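Local coordinates for alcohol oxidase (Myceliophthora thermophila, PDB 6F74), which binds FAD and probably catalyses oxygen-dependent oxidation of an organic substrate, as a flavoprotein oxidase of the vanillyl-alcohol oxidase type, at residues 248-252 against 253-257; 487-491 against 492-496; 519-522 against 523-527; 538-541 against 542-545; 558-561 against 562-566. All blocks are in the same frame, centred on the assembly; numbering follows the deposited sequence.

Interaction 1 of 5, residues 248-252 against 253-257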
# COMPACT_ATOMS: atom_id res chain seq x y z
N PRO A 248 -2.46 2.47 12.44
CA PRO A 248 -3.09 3.05 13.62
C PRO A 248 -2.28 4.14 14.36
O PRO A 248 -2.87 5.11 14.86
CB PRO A 248 -3.28 1.82 14.52
CG PRO A 248 -3.53 0.73 13.56
CD PRO A 248 -2.54 1.00 12.44
N ALA A 249 -0.94 3.98 14.39
CA ALA A 249 -0.06 4.81 15.21
C ALA A 249 0.59 6.03 14.51
O ALA A 249 1.35 6.75 15.14
CB ALA A 249 1.00 3.93 15.85
N THR A 250 0.26 6.28 13.24
CA THR A 250 0.98 7.31 12.46
C THR A 250 0.62 8.75 12.84
O THR A 250 1.50 9.60 12.89
CB THR A 250 0.86 7.12 10.94
OG1 THR A 250 -0.52 7.12 10.54
CG2 THR A 250 1.53 5.85 10.50
N HIS A 251 -0.66 9.04 13.09
CA HIS A 251 -1.02 10.34 13.63
C HIS A 251 -0.16 10.70 14.85
O HIS A 251 0.38 11.80 14.97
CB HIS A 251 -2.50 10.39 14.01
CG HIS A 251 -2.86 11.60 14.81
ND1 HIS A 251 -3.05 12.84 14.23
CD2 HIS A 251 -2.98 11.79 16.15
CE1 HIS A 251 -3.27 13.73 15.18
NE2 HIS A 251 -3.23 13.13 16.35
N ASN A 252 -0.04 9.76 15.77
CA ASN A 252 0.66 10.02 17.03
C ASN A 252 2.16 10.07 16.90
O ASN A 252 2.79 10.87 17.59
CB ASN A 252 0.21 9.00 18.07
CG ASN A 252 -1.15 9.30 18.64
OD1 ASN A 252 -1.20 9.66 19.82
ND2 ASN A 252 -2.26 9.15 17.89
N PHE A 253 2.74 9.23 16.03
CA PHE A 253 4.21 9.09 15.99
C PHE A 253 4.88 9.36 14.64
O PHE A 253 6.09 9.29 14.54
CB PHE A 253 4.55 7.70 16.46
CG PHE A 253 4.06 7.42 17.86
CD1 PHE A 253 4.65 8.07 18.95
CD2 PHE A 253 3.04 6.54 18.09
CE1 PHE A 253 4.21 7.84 20.24
CE2 PHE A 253 2.58 6.31 19.38
CZ PHE A 253 3.16 6.95 20.46
N GLY A 254 4.09 9.71 13.62
CA GLY A 254 4.62 9.99 12.28
C GLY A 254 4.33 8.90 11.28
O GLY A 254 4.11 7.75 11.63
N LEU A 255 4.33 9.28 10.00
CA LEU A 255 4.16 8.31 8.94
C LEU A 255 5.37 7.38 8.86
O LEU A 255 6.45 7.70 9.35
CB LEU A 255 3.97 8.96 7.57
CG LEU A 255 2.58 9.36 7.02
CD1 LEU A 255 2.56 9.25 5.51
CD2 LEU A 255 1.38 8.62 7.54
N GLY A 256 5.16 6.24 8.21
CA GLY A 256 6.17 5.19 8.09
C GLY A 256 7.48 5.68 7.50
O GLY A 256 8.56 5.38 7.99
N ALA A 257 7.37 6.45 6.45
CA ALA A 257 8.54 7.06 5.80
C ALA A 257 9.39 7.83 6.77
O ALA A 257 10.61 7.81 6.67
CB ALA A 257 8.13 7.97 4.68
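The Phe253 ring lies beside Asn252 and Ala249, which meet it in different ways. Asn252 CB sits over one ring face, 4.0 Å from the centroid and 23° off the normal, as a CH-pi contact. Ala249 CB comes to the ring edge, in plane, 4.0 Å from Phe253 CD2. CG of Phe253 stands anti to its own carbonyl carbon, chi1 -59°, which folds the ring back along the short helix toward Ala249. Beyond these two, the ring stacks on His305 and touches Ile225 of strand 224-225. With an alanine in place of Phe253, the methyl of Ala249 and CB of Asn252 would probably lose their aromatic cover, and His305 its stacking partner. Two successive i+4 backbone bonds close this short helix: Phe253 N donates to Ala249 O at 3.0 Å, and Gly254 N to Thr250 O at 2.7 Å. Gly254 then ends helix 250-253 with a positive phi of 107°. There a side chain would press on the preceding carbonyl oxygen. The stretch belongs to the FAD-binding domain of the PCMH type, and Thr250 packs near His246 of the flavin site. After the glycine, Leu255 crosses Thr250 at a slant. Leu255 CD2 reaches Thr250 CB at 3.8 Å and also nears Thr250 OG1. That hydroxyl is bonded to the backbone oxygens of Gly247 and Val473. Thr250 CA makes a CH...O contact with Gly254 O at 3.3 Å.

Interaction 2 of 5, residues 487-491 against 492-496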
# COMPACT_ATOMS: atom_id res chain seq x y z
N SER A 487 13.22 14.40 5.15
CA SER A 487 12.09 13.65 4.62
C SER A 487 11.76 13.97 3.17
O SER A 487 11.90 15.11 2.74
CB SER A 487 10.85 13.94 5.46
OG SER A 487 9.78 13.18 5.00
N GLY A 488 11.30 12.96 2.45
CA GLY A 488 10.84 13.11 1.08
C GLY A 488 9.33 13.07 0.90
O GLY A 488 8.86 12.92 -0.23
N LEU A 489 8.57 13.23 2.00
CA LEU A 489 7.13 13.00 1.95
C LEU A 489 6.45 14.14 1.24
O LEU A 489 6.76 15.30 1.48
CB LEU A 489 6.51 12.84 3.35
CG LEU A 489 6.54 11.45 3.99
CD1 LEU A 489 6.10 11.55 5.42
CD2 LEU A 489 5.64 10.46 3.25
N HIS A 490 5.51 13.78 0.36
CA HIS A 490 4.62 14.74 -0.31
C HIS A 490 4.20 15.85 0.67
O HIS A 490 3.69 15.55 1.75
CB HIS A 490 3.39 14.01 -0.83
CG HIS A 490 2.62 14.75 -1.88
ND1 HIS A 490 2.19 16.05 -1.73
CD2 HIS A 490 2.13 14.32 -3.07
CE1 HIS A 490 1.53 16.41 -2.82
NE2 HIS A 490 1.46 15.37 -3.64
N PRO A 491 4.48 17.14 0.33
CA PRO A 491 4.07 18.27 1.17
C PRO A 491 2.62 18.22 1.71
O PRO A 491 2.38 18.57 2.88
CB PRO A 491 4.23 19.45 0.24
CG PRO A 491 5.34 19.07 -0.67
CD PRO A 491 5.22 17.59 -0.86
N ALA A 492 1.67 17.81 0.87
CA ALA A 492 0.27 17.75 1.27
C ALA A 492 0.01 16.94 2.55
O ALA A 492 -0.91 17.24 3.28
CB ALA A 492 -0.58 17.21 0.13
N TRP A 493 0.86 15.95 2.84
CA TRP A 493 0.74 15.21 4.12
C TRP A 493 0.84 16.14 5.33
O TRP A 493 0.23 15.87 6.36
CB TRP A 493 1.85 14.17 4.27
CG TRP A 493 1.61 12.93 3.51
CD1 TRP A 493 2.33 12.49 2.45
CD2 TRP A 493 0.61 11.96 3.77
NE1 TRP A 493 1.84 11.28 2.03
CE2 TRP A 493 0.76 10.95 2.81
CE3 TRP A 493 -0.42 11.85 4.72
CZ2 TRP A 493 -0.07 9.81 2.78
CZ3 TRP A 493 -1.24 10.72 4.68
CH2 TRP A 493 -1.06 9.72 3.71
N ARG A 494 1.60 17.22 5.18
CA ARG A 494 1.83 18.13 6.26
C ARG A 494 0.64 19.05 6.55
O ARG A 494 0.65 19.72 7.57
CB ARG A 494 3.10 18.97 6.03
CG ARG A 494 4.36 18.17 5.62
CD ARG A 494 4.60 17.01 6.56
NE ARG A 494 5.88 16.37 6.31
CZ ARG A 494 6.31 15.24 6.88
NH1 ARG A 494 5.58 14.59 7.77
NH2 ARG A 494 7.50 14.74 6.54
N VAL A 495 -0.34 19.12 5.64
CA VAL A 495 -1.57 19.92 5.84
C VAL A 495 -2.87 19.13 5.85
O VAL A 495 -3.90 19.68 6.21
CB VAL A 495 -1.66 21.11 4.83
CG1 VAL A 495 -0.48 22.06 4.98
CG2 VAL A 495 -1.77 20.65 3.38
N SER A 496 -2.82 17.84 5.50
CA SER A 496 -4.02 17.04 5.33
C SER A 496 -4.13 15.99 6.43
O SER A 496 -3.28 15.11 6.52
CB SER A 496 -4.01 16.37 3.95
OG SER A 496 -3.71 17.35 2.96
O HOH W 1 7.85 16.53 3.89
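His490 ND1 accepts the backbone N-H of Ala492 at 3.2 Å, with the donor tilted 19° out of the imidazole plane. The ring is held at its other nitrogen too, where NE2 bonds Asp553 O. This is the close side of the turn. CB of Ala492 rests near ND1, and CB of His490 lies 3.8 Å from Trp493 CD1. The indole meets Leu489 obliquely, with Leu489 CD2 4.0 Å from Trp493 CD1. Trp493 also packs on Leu255 and on Leu439 of strand 435-440, close to Tyr540 of the flavin site. The loop joins helix 477-480 to strand 498-503. An ST turn opens it, Leu489 N bonding Ser487 OG at 3.2 Å. Tight turns follow, in which Trp493 N donates to His490 O at 3.1 Å and Arg494 N to Pro491 O at 2.8 Å. Both donors stand above the carbonyl planes. The other side is more open to solvent. Pro491 is exposed there. Arg494 bends at chi2, -51°, and carries its guanidinium back over Leu489, whose CB lies over one face. The two side chains cross at about a right angle. Water 1 accepts from Arg494 NE at 3.1 Å and donates to Leu489 O. The guanidinium is nonetheless well anchored: NH1 bonds Val478 O, and NH2 makes a salt bridge with Asp258, which also bonds Ser487 OG at the guanidinium edge.

Interaction 3 of 5, residues 519-522 against 523-527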
# COMPACT_ATOMS: atom_id res chain seq x y z
N GLN A 519 -12.34 1.96 -14.88
CA GLN A 519 -11.18 2.84 -14.66
C GLN A 519 -11.52 4.30 -14.90
O GLN A 519 -11.08 5.18 -14.14
CB GLN A 519 -9.99 2.45 -15.57
CG GLN A 519 -8.72 3.22 -15.26
CD GLN A 519 -8.24 2.94 -13.84
OE1 GLN A 519 -7.75 1.85 -13.58
NE2 GLN A 519 -8.41 3.90 -12.93
N HIS A 520 -12.33 4.56 -15.93
CA HIS A 520 -12.83 5.89 -16.22
C HIS A 520 -13.72 6.47 -15.13
O HIS A 520 -13.63 7.65 -14.83
CB HIS A 520 -13.63 5.89 -17.53
CG HIS A 520 -14.16 7.25 -17.91
ND1 HIS A 520 -13.42 8.16 -18.63
CD2 HIS A 520 -15.33 7.86 -17.61
CE1 HIS A 520 -14.13 9.26 -18.80
NE2 HIS A 520 -15.28 9.11 -18.17
N GLN A 521 -14.61 5.66 -14.56
CA GLN A 521 -15.40 6.11 -13.42
C GLN A 521 -14.50 6.47 -12.24
O GLN A 521 -14.68 7.51 -11.64
CB GLN A 521 -16.42 5.05 -12.99
CG GLN A 521 -17.56 4.78 -14.00
CD GLN A 521 -18.36 6.01 -14.36
OE1 GLN A 521 -18.95 6.63 -13.50
NE2 GLN A 521 -18.37 6.37 -15.64
N VAL A 522 -13.52 5.62 -11.92
CA VAL A 522 -12.64 5.86 -10.80
C VAL A 522 -11.77 7.09 -11.02
O VAL A 522 -11.70 7.96 -10.13
CB VAL A 522 -11.78 4.64 -10.48
CG1 VAL A 522 -10.78 4.93 -9.36
CG2 VAL A 522 -12.69 3.48 -10.03
N THR A 523 -11.14 7.19 -12.18
CA THR A 523 -10.22 8.30 -12.45
C THR A 523 -10.93 9.63 -12.73
O THR A 523 -10.60 10.64 -12.10
CB THR A 523 -9.26 7.97 -13.64
OG1 THR A 523 -8.44 6.82 -13.33
CG2 THR A 523 -8.34 9.19 -13.94
N HIS A 524 -11.89 9.62 -13.67
CA HIS A 524 -12.47 10.85 -14.20
C HIS A 524 -13.83 11.27 -13.66
O HIS A 524 -14.26 12.37 -13.97
CB HIS A 524 -12.56 10.78 -15.74
CG HIS A 524 -11.22 10.62 -16.41
ND1 HIS A 524 -10.28 11.63 -16.41
CD2 HIS A 524 -10.67 9.58 -17.06
CE1 HIS A 524 -9.21 11.23 -17.06
NE2 HIS A 524 -9.41 9.98 -17.46
N VAL A 525 -14.50 10.40 -12.89
CA VAL A 525 -15.71 10.78 -12.14
C VAL A 525 -15.38 10.86 -10.64
O VAL A 525 -15.46 11.94 -10.03
CB VAL A 525 -16.89 9.81 -12.44
CG1 VAL A 525 -18.12 10.20 -11.64
CG2 VAL A 525 -17.24 9.86 -13.93
N LYS A 526 -14.94 9.75 -10.05
CA LYS A 526 -14.62 9.73 -8.61
C LYS A 526 -13.41 10.64 -8.29
O LYS A 526 -13.54 11.61 -7.55
CB LYS A 526 -14.41 8.31 -8.10
CG LYS A 526 -15.70 7.56 -7.82
CD LYS A 526 -15.53 6.06 -7.68
CE LYS A 526 -16.73 5.41 -7.00
NZ LYS A 526 -17.93 5.33 -7.87
N GLY A 527 -12.27 10.33 -8.90
CA GLY A 527 -11.02 11.07 -8.67
C GLY A 527 -11.14 12.56 -8.93
O GLY A 527 -10.60 13.36 -8.18
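Gln519 has CG opposite its backbone N, chi1 -173°, and then bends at chi2, 62°, which carries the amide up the helix to Thr523. Its NE2 donates to Thr523 OG1 at 2.9 Å, with an N-H...O angle of 143°. The acceptor lies somewhat out of the amide plane. Thr523 OG1 is also bonded to Asp545, which Gln519 touches as well. Replacing Gln519 by an alanine would probably leave Thr523 OG1 without this donor and open a gap beside Asp545.

One residue further on, two histidines meet on the exposed side. CB of His524 sits over one face of the His520 ring, 4.0 Å from its centroid, in a CH-pi contact, and the two ring planes are inclined obliquely. Gln521 and Val525 run side by side, with Gln521 OE1 3.7 Å from Val525 CG2.

Residues 519-527 all lie on helix 512-533, which widens here into a pi-type turn. Gln521 O takes two N-H groups, from Val525 at 3.2 Å and from Lys526 at 2.8 Å, the second nearly straight. Gly527 N then bonds Val522 O at 2.7 Å, again five residues on. A side chain at Gly527 would clash with Thr523 O. On the buried side Val522 and Lys526 pack on Thr436 of strand 435-440. If His520 and His524 were both protonated, their closeness would probably lower the affinity of each for its proton.

Interaction 4 of 5, residues 538-541 against 542-545. With FAD (flavin-adenine dinucleotide), chain I.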
# COMPACT_ATOMS: atom_id res chain seq x y z
N GLY A 538 -3.00 16.28 -3.13
CA GLY A 538 -2.37 15.16 -3.82
C GLY A 538 -3.06 13.88 -3.37
O GLY A 538 -4.14 13.90 -2.76
N GLY A 539 -2.42 12.77 -3.73
CA GLY A 539 -2.94 11.44 -3.44
C GLY A 539 -1.85 10.64 -2.77
O GLY A 539 -0.78 11.17 -2.47
N TYR A 540 -2.16 9.36 -2.57
CA TYR A 540 -1.31 8.40 -1.87
C TYR A 540 -0.91 7.28 -2.84
O TYR A 540 -1.74 6.46 -3.22
CB TYR A 540 -2.07 7.81 -0.69
CG TYR A 540 -1.30 6.80 0.12
CD1 TYR A 540 0.05 6.99 0.39
CD2 TYR A 540 -1.91 5.68 0.63
CE1 TYR A 540 0.77 6.07 1.15
CE2 TYR A 540 -1.19 4.73 1.38
CZ TYR A 540 0.15 4.95 1.65
OH TYR A 540 0.87 4.02 2.39
N MET A 541 0.37 7.25 -3.23
CA MET A 541 0.85 6.33 -4.27
C MET A 541 0.54 4.87 -3.99
O MET A 541 0.12 4.14 -4.88
CB MET A 541 2.34 6.56 -4.55
CG MET A 541 3.29 6.15 -3.44
SD MET A 541 4.99 6.56 -3.89
CE MET A 541 4.98 8.27 -3.31
N ASN A 542 0.70 4.45 -2.74
CA ASN A 542 0.56 3.03 -2.36
C ASN A 542 -0.86 2.51 -2.49
O ASN A 542 -1.07 1.31 -2.73
CB ASN A 542 1.04 2.78 -0.92
CG ASN A 542 2.53 2.84 -0.76
OD1 ASN A 542 3.28 2.79 -1.75
ND2 ASN A 542 3.00 2.91 0.50
N GLU A 543 -1.82 3.42 -2.30
CA GLU A 543 -3.24 3.11 -2.43
C GLU A 543 -3.82 4.29 -3.19
O GLU A 543 -4.40 5.22 -2.61
CB GLU A 543 -3.92 2.88 -1.08
CG GLU A 543 -3.49 1.58 -0.37
CD GLU A 543 -3.95 1.48 1.09
OE1 GLU A 543 -4.04 2.54 1.74
OE2 GLU A 543 -4.19 0.35 1.65
N GLY A 544 -3.65 4.23 -4.50
CA GLY A 544 -3.93 5.36 -5.35
C GLY A 544 -4.12 5.00 -6.80
O GLY A 544 -4.12 3.83 -7.17
N ASP A 545 -4.30 6.04 -7.61
CA ASP A 545 -4.77 5.88 -9.00
C ASP A 545 -3.59 5.86 -9.93
O ASP A 545 -3.10 6.90 -10.32
CB ASP A 545 -5.68 7.06 -9.35
CG ASP A 545 -6.34 6.91 -10.72
OD1 ASP A 545 -6.11 5.92 -11.42
OD2 ASP A 545 -7.14 7.80 -11.10
PA FAD I . 5.67 -5.53 -3.00
O1A FAD I . 4.60 -5.81 -4.04
O2A FAD I . 6.58 -6.66 -2.64
O5B FAD I . 6.52 -4.30 -3.52
C5B FAD I . 5.90 -3.05 -3.67
C4B FAD I . 6.82 -2.14 -4.46
O4B FAD I . 7.98 -1.94 -3.67
C3B FAD I . 7.32 -2.66 -5.78
O3B FAD I . 7.59 -1.53 -6.62
C2B FAD I . 8.65 -3.30 -5.45
O2B FAD I . 9.62 -3.24 -6.50
C1B FAD I . 9.14 -2.44 -4.32
N9A FAD I . 9.97 -3.09 -3.32
C8A FAD I . 9.58 -4.01 -2.42
N7A FAD I . 10.60 -4.37 -1.63
C5A FAD I . 11.66 -3.66 -2.01
C6A FAD I . 13.05 -3.57 -1.56
N6A FAD I . 13.41 -4.36 -0.52
N1A FAD I . 13.87 -2.72 -2.22
C2A FAD I . 13.43 -1.97 -3.26
N3A FAD I . 12.15 -1.99 -3.71
C4A FAD I . 11.25 -2.81 -3.12
N1 FAD I . -0.62 0.21 3.18
C2 FAD I . -0.79 1.06 4.22
O2 FAD I . -0.26 2.20 4.17
N3 FAD I . -1.50 0.72 5.31
C4 FAD I . -2.11 -0.47 5.43
O4 FAD I . -2.78 -0.78 6.44
C4X FAD I . -1.98 -1.45 4.33
N5 FAD I . -2.58 -2.66 4.39
C5X FAD I . -2.44 -3.54 3.37
C6 FAD I . -3.04 -4.80 3.46
C7 FAD I . -2.91 -5.74 2.45
C7M FAD I . -3.65 -7.03 2.70
C8 FAD I . -2.09 -5.42 1.25
C8M FAD I . -1.86 -6.41 0.12
C9 FAD I . -1.50 -4.16 1.15
C9A FAD I . -1.63 -3.20 2.16
N10 FAD I . -1.02 -1.92 2.11
C10 FAD I . -1.18 -1.02 3.17
C1' FAD I . -0.27 -1.43 0.92
C2' FAD I . 1.22 -1.50 0.90
O2' FAD I . 1.71 -0.36 1.61
C3' FAD I . 1.72 -1.42 -0.55
O3' FAD I . 1.05 -2.37 -1.39
C4' FAD I . 3.22 -1.60 -0.65
O4' FAD I . 3.63 -1.50 -2.01
C5' FAD I . 3.66 -2.94 -0.06
O5' FAD I . 5.06 -3.08 -0.15
P FAD I . 5.54 -4.59 -0.26
O1P FAD I . 4.88 -5.41 0.81
O2P FAD I . 7.03 -4.54 -0.34
O3P FAD I . 4.89 -4.98 -1.68
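Tyr540 OH donates to FAD O2 at 2.8 Å, with the flavin oxygen near the plane of the phenol ring. Asn542 ND2 in turn donates to Tyr540 OH at 3.1 Å. This is a flavin-contacting loop of the berberine-bridge-enzyme-like region in a VAO-type oxidase. It runs between helix 512-533 and helix 551-556. A third residue of this loop in the pocket is Glu543, whose OE2 comes within 3.6 Å of FAD C10.

These groups also pack on one another. CB of Asn542 lies over one face of the Tyr540 ring, 3.9 Å from the centroid, as a CH-pi contact. The amide is turned 63° from the ring plane. Glu543 runs alongside the tyrosine, pointing the same way, and its OE1 reaches the ring edge in plane, 3.6 Å from Tyr540 CE2. The carboxylate is almost perpendicular to the ring.

A second shell fixes each polar end. Gly245 N bonds Tyr540 OH, so the phenol oxygen has two donors while it serves the flavin. Asn542 ND2 also bonds Gly239 O, and OD1 takes Arg164 NH2, which fixes the rotation of the amide. Glu543 OE1 is hydrogen-bonded to His246 NE2. The chain folds back after Tyr540, with a weak bond from Glu543 N to Tyr540 O at 3.2 Å. That same carbonyl oxygen receives a CH...O contact from Gly544 CA at 3.2 Å.

Interaction 5 of 5, residues 558-561 against 562-566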
# COMPACT_ATOMS: atom_id res chain seq x y z
N LYS A 558 5.46 18.55 -5.48
CA LYS A 558 6.59 19.43 -5.72
C LYS A 558 7.95 18.82 -5.36
O LYS A 558 8.97 19.34 -5.78
CB LYS A 558 6.39 20.75 -4.96
CG LYS A 558 5.13 21.47 -5.37
CD LYS A 558 5.17 22.89 -4.82
CE LYS A 558 3.80 23.52 -4.85
NZ LYS A 558 3.94 25.00 -4.69
N ASN A 559 7.97 17.71 -4.63
CA ASN A 559 9.22 16.97 -4.40
C ASN A 559 9.74 16.24 -5.64
O ASN A 559 10.82 15.69 -5.60
CB ASN A 559 9.04 15.92 -3.29
CG ASN A 559 8.78 16.53 -1.94
OD1 ASN A 559 8.97 17.73 -1.76
ND2 ASN A 559 8.35 15.71 -0.98
N TYR A 560 8.97 16.23 -6.74
CA TYR A 560 9.25 15.32 -7.83
C TYR A 560 10.62 15.56 -8.48
O TYR A 560 11.35 14.61 -8.70
CB TYR A 560 8.14 15.35 -8.88
CG TYR A 560 8.35 14.32 -9.93
CD1 TYR A 560 8.17 12.98 -9.65
CD2 TYR A 560 8.82 14.68 -11.19
CE1 TYR A 560 8.43 12.01 -10.61
CE2 TYR A 560 9.08 13.72 -12.15
CZ TYR A 560 8.88 12.39 -11.85
OH TYR A 560 9.16 11.44 -12.80
N ALA A 561 10.94 16.81 -8.78
CA ALA A 561 12.22 17.17 -9.40
C ALA A 561 13.42 16.65 -8.61
O ALA A 561 14.40 16.17 -9.21
CB ALA A 561 12.32 18.69 -9.56
N GLN A 562 13.34 16.72 -7.29
CA GLN A 562 14.38 16.18 -6.41
C GLN A 562 14.37 14.68 -6.40
O GLN A 562 15.43 14.06 -6.37
CB GLN A 562 14.21 16.68 -4.99
CG GLN A 562 15.32 17.56 -4.48
CD GLN A 562 14.94 18.30 -3.20
OE1 GLN A 562 15.83 18.73 -2.46
NE2 GLN A 562 13.61 18.44 -2.93
N HIS A 563 13.19 14.06 -6.41
CA HIS A 563 13.14 12.60 -6.50
C HIS A 563 13.77 12.14 -7.80
O HIS A 563 14.63 11.25 -7.82
CB HIS A 563 11.71 12.09 -6.40
CG HIS A 563 11.08 12.29 -5.05
ND1 HIS A 563 11.79 12.28 -3.88
CD2 HIS A 563 9.78 12.46 -4.71
CE1 HIS A 563 10.97 12.46 -2.86
NE2 HIS A 563 9.74 12.58 -3.34
N LEU A 564 13.37 12.78 -8.90
CA LEU A 564 13.92 12.46 -10.20
C LEU A 564 15.43 12.62 -10.27
O LEU A 564 16.08 11.79 -10.86
CB LEU A 564 13.28 13.32 -11.29
CG LEU A 564 13.48 12.92 -12.74
CD1 LEU A 564 13.07 11.49 -13.02
CD2 LEU A 564 12.67 13.89 -13.61
N ALA A 565 15.99 13.66 -9.66
CA ALA A 565 17.45 13.82 -9.66
C ALA A 565 18.15 12.61 -9.01
O ALA A 565 19.06 12.01 -9.60
CB ALA A 565 17.87 15.13 -9.00
N ALA A 566 17.71 12.26 -7.81
CA ALA A 566 18.18 11.06 -7.12
C ALA A 566 18.01 9.77 -7.98
O ALA A 566 18.90 8.93 -8.02
CB ALA A 566 17.45 10.90 -5.80
O HOH W 2 11.46 19.07 -6.24
O HOH W 3 6.89 13.17 -2.83
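Tyr560 O accepts the backbone N-H of Leu564 at 2.7 Å, in a bond that is almost straight at 175°. The two side chains follow the same turn. CG of Tyr560 stands opposite its backbone N, chi1 -174°, which lays the ring along the helix toward Leu564. They cross at a slant, with Tyr560 CE2 3.9 Å from Leu564 CD2 and Tyr560 OH near Leu564 CD1. The phenol oxygen itself is bonded to Glu585 and to Gly583 N.

These residues run from a 3-10 segment into helix 560-570, in the berberine-bridge-enzyme-like region. His563 N donates to Asn559 O at 3.0 Å, and Ala565 N to Ala561 O at 3.0 Å.

Asn559 O has a second role, since it lies over one face of the His563 ring, toward the rim. CB of Asn559 approaches the same imidazole, 3.4 Å from His563 NE2. The amide stands nearly upright to the ring, 85° between planes. Water 3 lies in the ring plane, 3.0 Å from His563 NE2, and holds a weak bond from Asn559 ND2. Both nitrogens also make weak bonds to Gly488 O of the loop 487-491. At the solvent side water 2 accepts from Gln562 N at 3.2 Å. The side chain of Gln562 touches Arg285 of helix 281-287.

Overall arrangement
From the N terminus the five contacts come in series, none nested in or crossing another. Each is a local turn rather than the closing of a long loop. Interaction 1 lies in the FAD-binding domain. Interaction 2, in the loop before strand 498-503, packs against interaction 1 and also touches interactions 4 and 5. Interaction 3 follows on helix 512-533 and ties that helix to the flavin-contacting loop of interaction 4. Interaction 5 comes last, about 17 Å from interaction 4, centre to centre, and its helix start meets the loop 487-491. The loop 487-496 thus links the FAD-binding domain with both contacts in the berberine-like region.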